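Long-range contacts in DNA polymerase III, beta subunit (PDB 1VPK), which probably tethers DNA polymerases and other proteins to DNA as a sliding clamp, a ring-shaped head-to-tail homodimer that closes around the duplex and confers processivity: residues A[45-50]-A[78-83]; A[53-58]-A[66-71]; A[132-137]-A[228-233]; A[267-272]-A[317-322]; A[344-349]-A[361-366]. All blocks are in the same frame, centred on the assembly; numbering follows the deposited sequence. Where two conformers were deposited one is given.

Contact 1 of 5, residues A[45-50]-A[78-83]; sequences FLFEVK and ARFVVP
Three pairs of backbone hydrogen bonds join Phe45 to Val82, Phe47 to Phe80 and Val49 to Ala78, the shortest being Val49 N to Ala78 O at 2.8 Å, and zip the strands together antiparallel. On the face that carries Leu46, Glu48, Arg79 and Val81, the carboxylate of Glu48 and the guanidinium of Arg79 form a long salt bridge, OE1 to NE 3.6 Å, their planes 82° apart. A water bridges the pair, donating to Glu48 OE1 and accepting from Arg79 NH2. The stronger polar partner of that NH2 is the carbonyl of Phe127, while Leu46 lays its methyls over one face of the guanidinium. The opposite face of the sheet, with Phe45, Phe47, Phe80 and Val82, is apolar. Phe80 has CG between its backbone N and carbonyl carbon (chi1 57°), which turns the ring back over the neighbouring strand, where Phe47 CB sits above its face, 3.9 Å from the centroid. Val82 CG2 lies over a face of the Phe47 ring, 3.7 Å from CE1. Strand 78-83 is the outermost of its sheet in this chain; strand 53-59 flanks 44-50 on its other side, and helix 19-29, through Ile26, packs on Phe45 and Phe47.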
# COMPACT_ATOMS: atom_id res chain seq x y z
N PHE A 45 -24.20 -5.71 -11.22
CA PHE A 45 -24.85 -4.58 -11.88
C PHE A 45 -26.01 -5.07 -12.71
O PHE A 45 -25.88 -6.03 -13.50
CB PHE A 45 -23.90 -3.85 -12.85
CG PHE A 45 -22.73 -3.24 -12.18
CD1 PHE A 45 -22.86 -2.04 -11.52
CD2 PHE A 45 -21.50 -3.84 -12.26
CE1 PHE A 45 -21.77 -1.44 -10.90
CE2 PHE A 45 -20.39 -3.27 -11.62
CZ PHE A 45 -20.54 -2.08 -10.91
N LEU A 46 -27.13 -4.38 -12.60
CA LEU A 46 -28.18 -4.51 -13.60
C LEU A 46 -27.81 -3.72 -14.85
O LEU A 46 -27.56 -2.53 -14.76
CB LEU A 46 -29.52 -3.99 -13.05
CG LEU A 46 -30.70 -4.07 -14.03
CD1 LEU A 46 -31.19 -5.45 -14.17
CD2 LEU A 46 -31.82 -3.20 -13.56
N PHE A 47 -27.79 -4.38 -16.01
CA PHE A 47 -27.70 -3.71 -17.32
C PHE A 47 -29.10 -3.85 -17.91
O PHE A 47 -29.63 -4.96 -18.04
CB PHE A 47 -26.70 -4.38 -18.27
CG PHE A 47 -25.25 -4.02 -18.02
CD1 PHE A 47 -24.77 -3.73 -16.77
CD2 PHE A 47 -24.37 -4.02 -19.07
CE1 PHE A 47 -23.45 -3.42 -16.54
CE2 PHE A 47 -22.98 -3.69 -18.87
CZ PHE A 47 -22.53 -3.39 -17.63
N GLU A 48 -29.69 -2.72 -18.28
CA GLU A 48 -30.98 -2.72 -18.91
C GLU A 48 -30.99 -1.84 -20.16
O GLU A 48 -30.62 -0.68 -20.10
CB GLU A 48 -32.02 -2.20 -17.94
CG GLU A 48 -33.40 -2.39 -18.45
CD GLU A 48 -34.49 -2.13 -17.42
OE1 GLU A 48 -34.18 -1.60 -16.31
OE2 GLU A 48 -35.64 -2.46 -17.77
N VAL A 49 -31.40 -2.43 -21.28
CA VAL A 49 -31.57 -1.73 -22.54
C VAL A 49 -33.04 -1.84 -22.93
O VAL A 49 -33.57 -2.95 -23.03
CB VAL A 49 -30.63 -2.32 -23.62
CG1 VAL A 49 -30.91 -1.73 -24.99
CG2 VAL A 49 -29.19 -2.07 -23.22
N LYS A 50 -33.69 -0.69 -23.10
CA LYS A 50 -35.12 -0.61 -23.46
C LYS A 50 -35.38 0.70 -24.21
O LYS A 50 -35.01 1.77 -23.74
CB LYS A 50 -36.00 -0.63 -22.19
CG LYS A 50 -37.51 -0.50 -22.41
CD LYS A 50 -38.09 -1.72 -23.18
N ALA A 78 -32.83 -5.74 -23.52
CA ALA A 78 -32.28 -6.75 -22.62
C ALA A 78 -32.38 -6.24 -21.17
O ALA A 78 -32.48 -5.03 -20.93
CB ALA A 78 -30.84 -7.08 -23.01
N ARG A 79 -32.41 -7.17 -20.21
CA ARG A 79 -32.36 -6.82 -18.76
C ARG A 79 -31.66 -8.03 -18.12
O ARG A 79 -32.18 -9.13 -18.19
CB ARG A 79 -33.77 -6.61 -18.18
CG ARG A 79 -33.81 -5.97 -16.80
CD ARG A 79 -35.29 -5.66 -16.26
NE ARG A 79 -35.24 -4.80 -15.04
CZ ARG A 79 -35.21 -5.24 -13.78
NH1 ARG A 79 -35.20 -6.54 -13.52
NH2 ARG A 79 -35.12 -4.41 -12.77
N PHE A 80 -30.48 -7.83 -17.55
CA PHE A 80 -29.70 -8.94 -16.97
C PHE A 80 -28.74 -8.36 -15.95
O PHE A 80 -28.55 -7.14 -15.86
CB PHE A 80 -28.95 -9.72 -18.06
CG PHE A 80 -28.02 -8.86 -18.89
CD1 PHE A 80 -26.70 -8.63 -18.51
CD2 PHE A 80 -28.49 -8.22 -20.02
CE1 PHE A 80 -25.89 -7.78 -19.24
CE2 PHE A 80 -27.67 -7.42 -20.77
CZ PHE A 80 -26.38 -7.19 -20.39
N VAL A 81 -28.12 -9.24 -15.17
CA VAL A 81 -27.17 -8.82 -14.16
C VAL A 81 -25.81 -9.42 -14.53
O VAL A 81 -25.74 -10.56 -15.05
CB VAL A 81 -27.67 -9.23 -12.76
CG1 VAL A 81 -26.72 -8.85 -11.64
CG2 VAL A 81 -29.05 -8.60 -12.51
N VAL A 82 -24.76 -8.65 -14.32
CA VAL A 82 -23.40 -9.12 -14.48
C VAL A 82 -22.58 -8.94 -13.18
O VAL A 82 -22.75 -7.96 -12.45
CB VAL A 82 -22.70 -8.44 -15.70
CG1 VAL A 82 -23.04 -9.23 -16.98
CG2 VAL A 82 -23.07 -7.01 -15.82
N PRO A 83 -21.61 -9.84 -12.94
CA PRO A 83 -20.93 -9.82 -11.64
C PRO A 83 -20.15 -8.52 -11.46
O PRO A 83 -19.48 -8.07 -12.39
CB PRO A 83 -20.02 -11.06 -11.67
CG PRO A 83 -19.97 -11.53 -13.08
CD PRO A 83 -21.05 -10.84 -13.86
O HOH W 1 -35.08 -1.40 -13.48

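Contact 2 of 5, residues A[53-58]-A[66-71]; sequences NFYICA and KATVNA
Phe54 carries CG anti to its own nitrogen (chi1 173°), which lays the ring alongside Val69, whereas Tyr55, with CG anti to the carbonyl carbon (chi1 -53°), leans its ring under the extended chain of Lys66. The two segments lie on the arms of a beta hairpin, strands 53-59 and 63-68, in the N-terminal domain of the clamp. Lys66 CE rests over one face of the Tyr55 ring, 3.9 Å from the centroid, and NZ follows at 4.5 Å, almost on the ring normal, in a cation-pi contact. At the edge of the same ring, Thr68 OG1 lies 3.3 Å from Tyr55 CE1. On the side facing helix 19-29, Val69 CG2 covers a face of the Phe54 ring and also meets Ile56 CD1 at 3.6 Å. Replacing Phe54 with an alanine would probably leave Val69 without its aromatic neighbour and open a gap beside Val49 and Val15, which also pack on the ring. Backbone bonds between Ile56 and Ala67 run both ways. Next to them is a nearly straight bond, Val69 N to Phe54 O at 2.9 Å and 168°, and a water that accepts from Phe54 N and donates to Val69 O.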
# COMPACT_ATOMS: atom_id res chain seq x y z
N ASN A 53 -32.65 3.41 -24.59
CA ASN A 53 -32.04 3.83 -23.35
C ASN A 53 -31.27 2.63 -22.76
O ASN A 53 -31.68 1.46 -22.94
CB ASN A 53 -33.11 4.27 -22.37
CG ASN A 53 -34.01 5.33 -22.93
OD1 ASN A 53 -33.64 6.51 -22.95
ND2 ASN A 53 -35.20 4.93 -23.38
N PHE A 54 -30.11 2.92 -22.21
CA PHE A 54 -29.24 1.95 -21.59
C PHE A 54 -28.99 2.46 -20.18
O PHE A 54 -28.49 3.60 -20.00
CB PHE A 54 -27.94 1.79 -22.42
CG PHE A 54 -26.86 0.92 -21.78
CD1 PHE A 54 -27.16 -0.16 -20.90
CD2 PHE A 54 -25.54 1.15 -22.08
CE1 PHE A 54 -26.13 -0.92 -20.33
CE2 PHE A 54 -24.53 0.38 -21.53
CZ PHE A 54 -24.84 -0.64 -20.62
N TYR A 55 -29.43 1.69 -19.19
CA TYR A 55 -29.20 1.98 -17.76
C TYR A 55 -28.31 0.89 -17.13
O TYR A 55 -28.44 -0.33 -17.43
CB TYR A 55 -30.51 1.98 -16.97
CG TYR A 55 -31.56 2.86 -17.54
CD1 TYR A 55 -31.53 4.21 -17.32
CD2 TYR A 55 -32.60 2.34 -18.30
CE1 TYR A 55 -32.49 5.03 -17.86
CE2 TYR A 55 -33.57 3.16 -18.82
CZ TYR A 55 -33.49 4.50 -18.60
OH TYR A 55 -34.44 5.33 -19.11
N ILE A 56 -27.41 1.35 -16.26
CA ILE A 56 -26.67 0.48 -15.35
C ILE A 56 -27.12 0.82 -13.91
O ILE A 56 -27.11 2.01 -13.52
CB ILE A 56 -25.19 0.73 -15.48
CG1 ILE A 56 -24.71 0.24 -16.88
CG2 ILE A 56 -24.41 0.06 -14.36
CD1 ILE A 56 -23.29 0.72 -17.25
N CYS A 57 -27.53 -0.22 -13.16
CA CYS A 57 -27.99 -0.04 -11.76
C CYS A 57 -27.22 -0.91 -10.76
O CYS A 57 -26.67 -1.98 -11.11
CB CYS A 57 -29.46 -0.35 -11.64
SG CYS A 57 -30.53 0.58 -12.77
N ALA A 58 -27.21 -0.47 -9.52
CA ALA A 58 -26.69 -1.30 -8.42
C ALA A 58 -27.49 -0.95 -7.18
O ALA A 58 -27.92 0.22 -7.01
CB ALA A 58 -25.28 -0.98 -8.20
N LYS A 66 -29.25 4.42 -10.19
CA LYS A 66 -29.69 4.20 -11.57
C LYS A 66 -28.93 5.23 -12.41
O LYS A 66 -29.18 6.44 -12.30
CB LYS A 66 -31.20 4.40 -11.68
CG LYS A 66 -31.79 4.03 -13.04
CD LYS A 66 -33.29 4.27 -13.13
CE LYS A 66 -33.84 3.68 -14.41
NZ LYS A 66 -35.33 3.80 -14.57
N ALA A 67 -27.98 4.74 -13.20
CA ALA A 67 -27.13 5.55 -14.06
C ALA A 67 -27.58 5.40 -15.51
O ALA A 67 -27.66 4.27 -16.07
CB ALA A 67 -25.70 5.09 -13.88
N THR A 68 -27.89 6.53 -16.13
CA THR A 68 -28.21 6.55 -17.55
C THR A 68 -26.87 6.65 -18.33
O THR A 68 -26.05 7.53 -18.07
CB THR A 68 -29.19 7.66 -17.84
OG1 THR A 68 -30.38 7.41 -17.09
CG2 THR A 68 -29.56 7.72 -19.32
N VAL A 69 -26.65 5.69 -19.23
CA VAL A 69 -25.42 5.62 -20.01
C VAL A 69 -25.66 6.36 -21.33
O VAL A 69 -26.63 6.09 -22.07
CB VAL A 69 -24.97 4.18 -20.25
CG1 VAL A 69 -23.56 4.13 -20.87
CG2 VAL A 69 -24.95 3.42 -18.94
N ASN A 70 -24.82 7.33 -21.60
CA ASN A 70 -24.91 8.07 -22.87
C ASN A 70 -24.10 7.36 -23.94
O ASN A 70 -22.90 7.52 -24.00
CB ASN A 70 -24.40 9.47 -22.66
CG ASN A 70 -25.23 10.21 -21.68
OD1 ASN A 70 -26.47 10.25 -21.83
ND2 ASN A 70 -24.59 10.80 -20.64
N ALA A 71 -24.79 6.55 -24.73
CA ALA A 71 -24.18 5.76 -25.83
C ALA A 71 -24.44 6.38 -27.18
O ALA A 71 -25.31 7.22 -27.35
CB ALA A 71 -24.70 4.35 -25.80
O HOH W 2 -29.36 5.71 -22.40

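Contact 3 of 5, residues A[132-137]-A[228-233]; sequences PAESGI and RYDGRR
Asp230 is gripped through both carboxylate oxygens. OD1 accepts from the backbone nitrogens of Arg232 and Arg233, the first bond making an Asx turn, while OD2 reaches across to Glu134 N at 2.6 Å in a nearly straight bond (169°) that arrives on its anti side. With CG between its backbone N and carbonyl carbon (chi1 66°), the aspartate folds over its own turn and still presents OD2 to segment 132-137. This grip probably favours the charged carboxylate and fixes its rotation. Arg228 holds the carbonyl of that same peptide, Ala133 O, and that of Glu134: its chain, extended as far as CD and then bent, brings NH2 to Ala133 O at 2.9 Å, close to the guanidinium plane, and NE adds weak bonds to both oxygens. Pro132 CB abuts the guanidinium edge, 3.5 Å from Arg228 NH2. Farther along, Ile137 N to Tyr229 O and Tyr229 N to Ile137 O, both 2.8 Å, start the pairing of strand 137-142, outermost of its sheet in this chain, with strand 224-229. Strand 233-237 flanks 224-229 on the other side, its Ser235 also binding Ala133 N, and strand 201-206 packs on Ile137 and Tyr229 through Ala201.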
# COMPACT_ATOMS: atom_id res chain seq x y z
N PRO A 132 -36.86 7.11 -7.16
CA PRO A 132 -36.39 8.23 -6.38
C PRO A 132 -37.29 8.54 -5.19
O PRO A 132 -38.40 8.03 -5.09
CB PRO A 132 -36.40 9.40 -7.39
CG PRO A 132 -36.68 8.80 -8.73
CD PRO A 132 -37.42 7.55 -8.46
N ALA A 133 -36.79 9.41 -4.33
CA ALA A 133 -37.57 9.93 -3.22
C ALA A 133 -38.77 10.69 -3.79
O ALA A 133 -38.75 11.17 -4.92
CB ALA A 133 -36.75 10.80 -2.39
N GLU A 134 -39.80 10.82 -2.97
CA GLU A 134 -41.00 11.55 -3.31
C GLU A 134 -40.72 13.01 -3.07
O GLU A 134 -39.61 13.38 -2.68
CB GLU A 134 -42.15 11.11 -2.40
CG GLU A 134 -42.38 9.62 -2.38
CD GLU A 134 -43.29 9.16 -3.46
OE1 GLU A 134 -44.50 9.18 -3.19
OE2 GLU A 134 -42.81 8.78 -4.56
N SER A 135 -41.75 13.83 -3.29
CA SER A 135 -41.69 15.25 -2.95
C SER A 135 -41.42 15.41 -1.48
O SER A 135 -41.92 14.65 -0.66
CB SER A 135 -43.02 15.92 -3.26
OG SER A 135 -44.02 15.28 -2.51
N GLY A 136 -40.65 16.43 -1.15
CA GLY A 136 -40.38 16.73 0.24
C GLY A 136 -39.61 18.01 0.36
O GLY A 136 -40.12 19.06 0.04
N ILE A 137 -38.40 17.92 0.86
CA ILE A 137 -37.51 19.07 1.05
C ILE A 137 -36.43 18.90 -0.01
O ILE A 137 -35.95 17.78 -0.22
CB ILE A 137 -36.97 19.02 2.50
CG1 ILE A 137 -37.99 19.66 3.43
CG2 ILE A 137 -35.58 19.63 2.66
CD1 ILE A 137 -38.46 18.73 4.55
N ARG A 228 -32.90 15.65 -2.38
CA ARG A 228 -34.31 15.68 -1.97
C ARG A 228 -34.58 14.67 -0.86
O ARG A 228 -34.13 13.50 -0.94
CB ARG A 228 -35.25 15.38 -3.14
CG ARG A 228 -36.75 15.66 -2.82
CD ARG A 228 -37.63 15.57 -4.09
NE ARG A 228 -37.51 14.27 -4.74
CZ ARG A 228 -36.72 13.98 -5.78
NH1 ARG A 228 -35.92 14.90 -6.32
NH2 ARG A 228 -36.68 12.73 -6.25
N TYR A 229 -35.31 15.10 0.14
CA TYR A 229 -35.62 14.28 1.28
C TYR A 229 -37.12 14.21 1.45
O TYR A 229 -37.78 15.25 1.51
CB TYR A 229 -34.96 14.89 2.52
CG TYR A 229 -35.37 14.29 3.86
CD1 TYR A 229 -35.19 12.96 4.11
CD2 TYR A 229 -35.89 15.09 4.89
CE1 TYR A 229 -35.56 12.39 5.34
CE2 TYR A 229 -36.24 14.52 6.15
CZ TYR A 229 -36.05 13.16 6.35
OH TYR A 229 -36.38 12.53 7.54
N ASP A 230 -37.66 12.99 1.53
CA ASP A 230 -39.14 12.83 1.65
C ASP A 230 -39.64 12.30 2.99
O ASP A 230 -40.82 11.99 3.14
CB ASP A 230 -39.73 12.00 0.48
CG ASP A 230 -39.27 10.55 0.47
OD1 ASP A 230 -38.71 10.07 1.48
OD2 ASP A 230 -39.45 9.90 -0.59
N GLY A 231 -38.76 12.25 3.99
CA GLY A 231 -39.12 11.69 5.30
C GLY A 231 -38.64 10.27 5.46
O GLY A 231 -38.50 9.78 6.57
N ARG A 232 -38.42 9.56 4.35
CA ARG A 232 -37.98 8.17 4.40
C ARG A 232 -36.75 7.91 3.58
O ARG A 232 -35.96 7.06 3.96
CB ARG A 232 -39.09 7.21 3.95
CG ARG A 232 -40.32 7.25 4.84
CD ARG A 232 -41.56 7.81 4.11
N ARG A 233 -36.62 8.61 2.46
CA ARG A 233 -35.51 8.46 1.56
C ARG A 233 -34.95 9.79 1.11
O ARG A 233 -35.67 10.79 1.04
CB ARG A 233 -35.99 7.69 0.33
CG ARG A 233 -36.52 6.33 0.67
CD ARG A 233 -36.24 5.38 -0.44
NE ARG A 233 -37.14 5.62 -1.55
CZ ARG A 233 -37.09 4.94 -2.70
NH1 ARG A 233 -36.16 4.00 -2.91
NH2 ARG A 233 -37.96 5.22 -3.66

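Contact 4 of 5, residues A[267-272]-A[317-322]; sequences VVVSRK and VEVQKE
Val319 fills the corner between Val267 and Val269. Its CB faces the neighbouring strand, 3.7 Å from Val268 O and 3.8 Å from Val267 CG1. With CG1 anti to the carbonyl carbon (chi1 -60°), that methyl reaches two valines, Val267 CG1 at 3.8 Å and, roughly at right angles to it, Val269 CG2 at 3.9 Å. Apart from the carbonyl of Val268, these contacts are between methyls and methines, and the Val319 chain crosses both neighbours at a slant. Val269 CG2 also lies within reach of Val317 CG2, a looser contact at 4.5 Å, and Val267 CG2 touches Lys321 CG at 4.1 Å. Beyond CG the lysine bends away to leave its ammonium with Glu298 and Asp325. Val268 N to Gln320 O is a short and almost straight hydrogen bond, 2.6 Å and 175°, and the return bond runs from Gln320 N to Val268 O at 3.0 Å. Strand 346-351 borders 265-270 on its opposite edge, through bonds from Val267 to Met349 and Val269 to Ile347. At the far end Ser270 takes the N-cap position of helix 271-285, its OG accepting from Glu273 N. The result is the edge of an antiparallel sheet, strand 320-323 being outermost in this chain, beside a strand leading directly into a helix, as in all three domains of the clamp, where helices line the ring and sheets form its outer layer.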
# COMPACT_ATOMS: atom_id res chain seq x y z
N VAL A 267 -4.42 26.23 23.14
CA VAL A 267 -3.08 26.07 22.61
C VAL A 267 -3.13 26.30 21.09
O VAL A 267 -3.99 25.75 20.39
CB VAL A 267 -2.60 24.66 22.90
CG1 VAL A 267 -1.42 24.33 22.15
CG2 VAL A 267 -2.31 24.48 24.38
N VAL A 268 -2.27 27.17 20.59
CA VAL A 268 -2.10 27.34 19.15
C VAL A 268 -0.78 26.71 18.81
O VAL A 268 0.24 26.98 19.44
CB VAL A 268 -2.18 28.82 18.73
CG1 VAL A 268 -1.91 28.98 17.23
CG2 VAL A 268 -3.53 29.38 19.08
N VAL A 269 -0.79 25.86 17.80
CA VAL A 269 0.36 25.04 17.48
C VAL A 269 0.33 24.72 15.98
O VAL A 269 -0.75 24.58 15.41
CB VAL A 269 0.38 23.75 18.35
CG1 VAL A 269 -0.81 22.87 18.09
CG2 VAL A 269 1.68 22.95 18.17
N SER A 270 1.51 24.62 15.37
CA SER A 270 1.66 24.24 13.96
C SER A 270 1.08 22.84 13.72
O SER A 270 1.31 21.92 14.49
CB SER A 270 3.15 24.33 13.53
OG SER A 270 3.38 23.41 12.48
N ARG A 271 0.28 22.68 12.67
CA ARG A 271 -0.27 21.37 12.32
C ARG A 271 0.84 20.35 11.96
O ARG A 271 0.83 19.22 12.42
CB ARG A 271 -1.26 21.53 11.16
CG ARG A 271 -2.08 20.28 10.82
CD ARG A 271 -3.11 20.62 9.80
NE ARG A 271 -2.49 20.95 8.52
CZ ARG A 271 -2.21 20.09 7.55
NH1 ARG A 271 -2.53 18.80 7.64
NH2 ARG A 271 -1.63 20.56 6.44
N LYS A 272 1.79 20.76 11.12
CA LYS A 272 2.99 19.95 10.81
C LYS A 272 3.80 19.58 12.06
O LYS A 272 4.17 18.44 12.22
CB LYS A 272 3.89 20.72 9.85
CG LYS A 272 5.18 20.04 9.42
CD LYS A 272 6.04 20.98 8.61
CE LYS A 272 7.20 20.27 7.93
NZ LYS A 272 6.74 19.35 6.83
N VAL A 317 7.25 20.55 22.43
CA VAL A 317 7.00 21.42 21.29
C VAL A 317 6.58 22.81 21.70
O VAL A 317 5.89 22.97 22.72
CB VAL A 317 5.99 20.83 20.28
CG1 VAL A 317 6.44 19.43 19.88
CG2 VAL A 317 4.60 20.80 20.80
N GLU A 318 7.00 23.80 20.92
CA GLU A 318 6.67 25.21 21.17
C GLU A 318 5.25 25.51 20.81
O GLU A 318 4.77 25.13 19.75
CB GLU A 318 7.59 26.13 20.38
CG GLU A 318 9.00 26.10 20.84
CD GLU A 318 9.91 26.91 19.95
OE1 GLU A 318 9.42 27.61 19.02
OE2 GLU A 318 11.14 26.84 20.18
N VAL A 319 4.54 26.25 21.67
CA VAL A 319 3.12 26.51 21.46
C VAL A 319 2.86 27.92 21.95
O VAL A 319 3.64 28.44 22.73
CB VAL A 319 2.17 25.56 22.22
CG1 VAL A 319 2.37 24.13 21.82
CG2 VAL A 319 2.29 25.71 23.74
N GLN A 320 1.78 28.52 21.45
CA GLN A 320 1.21 29.68 22.10
C GLN A 320 0.01 29.21 22.90
O GLN A 320 -0.90 28.56 22.35
CB GLN A 320 0.83 30.71 21.06
CG GLN A 320 2.04 31.29 20.31
CD GLN A 320 2.92 32.16 21.16
OE1 GLN A 320 2.46 32.98 21.96
NE2 GLN A 320 4.23 31.98 21.00
N LYS A 321 0.02 29.47 24.21
CA LYS A 321 -1.00 28.96 25.15
C LYS A 321 -1.62 30.10 26.01
O LYS A 321 -0.91 30.90 26.59
CB LYS A 321 -0.33 27.92 26.04
CG LYS A 321 -1.23 27.29 27.11
CD LYS A 321 -1.26 28.13 28.40
CE LYS A 321 -0.87 27.38 29.64
NZ LYS A 321 -0.68 28.38 30.76
N GLU A 322 -2.95 30.14 26.06
CA GLU A 322 -3.73 31.03 26.93
C GLU A 322 -4.38 30.17 28.03
O GLU A 322 -4.81 29.08 27.76
CB GLU A 322 -4.93 31.61 26.16
CG GLU A 322 -4.60 32.55 25.04
CD GLU A 322 -5.80 33.30 24.51
OE1 GLU A 322 -6.87 32.71 24.26
OE2 GLU A 322 -5.65 34.50 24.30

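Contact 5 of 5, residues A[344-349]-A[361-366]; sequences TEEIEM and NPLDIS
Thr344 and Pro362 meet at about a right angle, Thr344 OG1 standing 3.3 Å from Pro362 CB, while CG2 slides past Ile365 in the opposite direction, 3.7 Å from its CG1. The Glu348 and Asn361 side chains cross at a slant, carboxylate and amide planes 52° apart, and their only direct side-chain polar link is a weak bond from ND2 to OE1 at 3.5 Å. The amide spends its straighter bond on Pro362 O, and OE1 forms a salt bridge with Lys266. Leu363 comes across Glu348 nearly at right angles, CD1 3.6 Å from OE2, and sets CD2 against Glu346 CB. Thr344 OG1 lies between its backbone N and carbonyl carbon (chi1 57°), where it donates to Glu346 O at 2.7 Å; Leu363 N reaches that oxygen from the opposite face of its plane. Putting a valine at Thr344 would probably leave Glu346 O with Leu363 N as its sole partner here, the hydroxyl donor being gone. Three backbone bonds, two of them between Glu348 and Asn361, join strands 346-351 and 358-362 of the hairpin ahead of a type II turn from Pro362 to Ile365. The Glu348 carboxylate is probably steadied by Lys266 of the adjacent strand.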
# COMPACT_ATOMS: atom_id res chain seq x y z
N THR A 344 -5.27 24.27 7.25
CA THR A 344 -4.46 25.39 7.72
C THR A 344 -3.13 24.94 8.34
O THR A 344 -3.02 23.83 8.83
CB THR A 344 -5.21 26.27 8.76
OG1 THR A 344 -5.65 25.47 9.87
CG2 THR A 344 -6.40 26.89 8.12
N GLU A 345 -2.14 25.84 8.33
CA GLU A 345 -0.82 25.55 8.85
C GLU A 345 -0.79 25.51 10.35
O GLU A 345 0.08 24.84 10.92
CB GLU A 345 0.20 26.57 8.39
CG GLU A 345 0.40 26.57 6.93
CD GLU A 345 1.35 27.65 6.46
OE1 GLU A 345 2.20 28.11 7.24
OE2 GLU A 345 1.24 28.06 5.29
N GLU A 346 -1.73 26.25 10.97
CA GLU A 346 -1.89 26.32 12.41
C GLU A 346 -3.26 25.83 12.82
O GLU A 346 -4.25 26.03 12.12
CB GLU A 346 -1.73 27.77 12.90
CG GLU A 346 -0.33 28.35 12.70
CD GLU A 346 0.69 27.81 13.66
OE1 GLU A 346 0.35 27.61 14.84
OE2 GLU A 346 1.85 27.63 13.27
N ILE A 347 -3.31 25.21 13.98
CA ILE A 347 -4.56 24.72 14.56
C ILE A 347 -4.66 25.21 16.01
O ILE A 347 -3.64 25.60 16.63
CB ILE A 347 -4.67 23.16 14.49
CG1 ILE A 347 -3.60 22.47 15.36
CG2 ILE A 347 -4.51 22.67 13.06
CD1 ILE A 347 -4.14 21.78 16.54
N GLU A 348 -5.88 25.20 16.54
CA GLU A 348 -6.09 25.38 17.96
C GLU A 348 -6.60 24.13 18.62
O GLU A 348 -7.38 23.37 18.05
CB GLU A 348 -7.15 26.43 18.30
CG GLU A 348 -7.10 27.67 17.58
CD GLU A 348 -7.97 28.69 18.28
OE1 GLU A 348 -9.01 28.33 18.91
OE2 GLU A 348 -7.57 29.85 18.24
N MET A 349 -6.12 23.92 19.83
CA MET A 349 -6.60 22.89 20.73
C MET A 349 -7.15 23.59 21.96
O MET A 349 -6.43 24.33 22.59
CB MET A 349 -5.48 22.00 21.15
CG MET A 349 -4.79 21.28 20.01
SD MET A 349 -3.66 20.05 20.62
CE MET A 349 -4.59 18.63 21.02
N ASN A 361 -9.68 22.87 16.16
CA ASN A 361 -10.13 23.55 14.96
C ASN A 361 -9.00 24.21 14.20
O ASN A 361 -7.97 24.50 14.77
CB ASN A 361 -11.22 24.56 15.34
CG ASN A 361 -10.85 25.43 16.47
OD1 ASN A 361 -11.19 25.14 17.63
ND2 ASN A 361 -10.21 26.56 16.15
N PRO A 362 -9.21 24.50 12.91
CA PRO A 362 -8.25 25.32 12.18
C PRO A 362 -8.24 26.71 12.75
O PRO A 362 -9.28 27.17 13.22
CB PRO A 362 -8.78 25.36 10.76
CG PRO A 362 -10.04 24.77 10.78
CD PRO A 362 -10.37 24.17 12.10
N LEU A 363 -7.09 27.39 12.70
CA LEU A 363 -6.97 28.72 13.24
C LEU A 363 -7.69 29.66 12.34
O LEU A 363 -7.41 29.76 11.16
CB LEU A 363 -5.49 29.14 13.37
CG LEU A 363 -5.17 30.54 13.86
CD1 LEU A 363 -5.66 30.66 15.34
CD2 LEU A 363 -3.71 30.86 13.75
N ASP A 364 -8.61 30.41 12.94
CA ASP A 364 -9.32 31.52 12.30
C ASP A 364 -10.19 31.13 11.10
O ASP A 364 -10.40 31.92 10.19
CB ASP A 364 -8.35 32.62 11.92
CG ASP A 364 -7.81 33.37 13.12
OD1 ASP A 364 -8.52 33.48 14.15
OD2 ASP A 364 -6.68 33.85 13.02
N ILE A 365 -10.69 29.91 11.11
CA ILE A 365 -11.52 29.39 10.03
C ILE A 365 -12.71 28.84 10.73
O ILE A 365 -12.58 28.03 11.61
CB ILE A 365 -10.85 28.27 9.24
CG1 ILE A 365 -9.60 28.77 8.53
CG2 ILE A 365 -11.84 27.68 8.23
CD1 ILE A 365 -9.86 29.77 7.45
N SER A 366 -13.88 29.37 10.39
CA SER A 366 -15.11 28.90 10.96
C SER A 366 -15.66 27.79 10.04
O SER A 366 -15.27 27.63 8.87
CB SER A 366 -16.13 30.03 11.10
OG SER A 366 -16.09 30.83 9.93

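How the contacts relate
Contacts 1, 2 and 4 are mostly buried, contact 5 is partly so, and contact 3 lies at the surface. Contacts 1 and 2 share one sheet and touch through neighbouring strands 44-50 and 53-59, with aromatic rings in both; contact 3 reaches the same sheet at its far end, about 22 Å from contact 2 between centres, and depends on charged side chains gripping backbone atoms. Contacts 4 and 5 belong to the C-terminal domain, on adjacent strands 265-270 and 346-351, with centres about 11 Å apart; valine packing dominates the former, backbone bonds with mixed polar and apolar side chains the latter. Contacts 1 and 4 flank the chain's centre, their own centres about 57 Å apart.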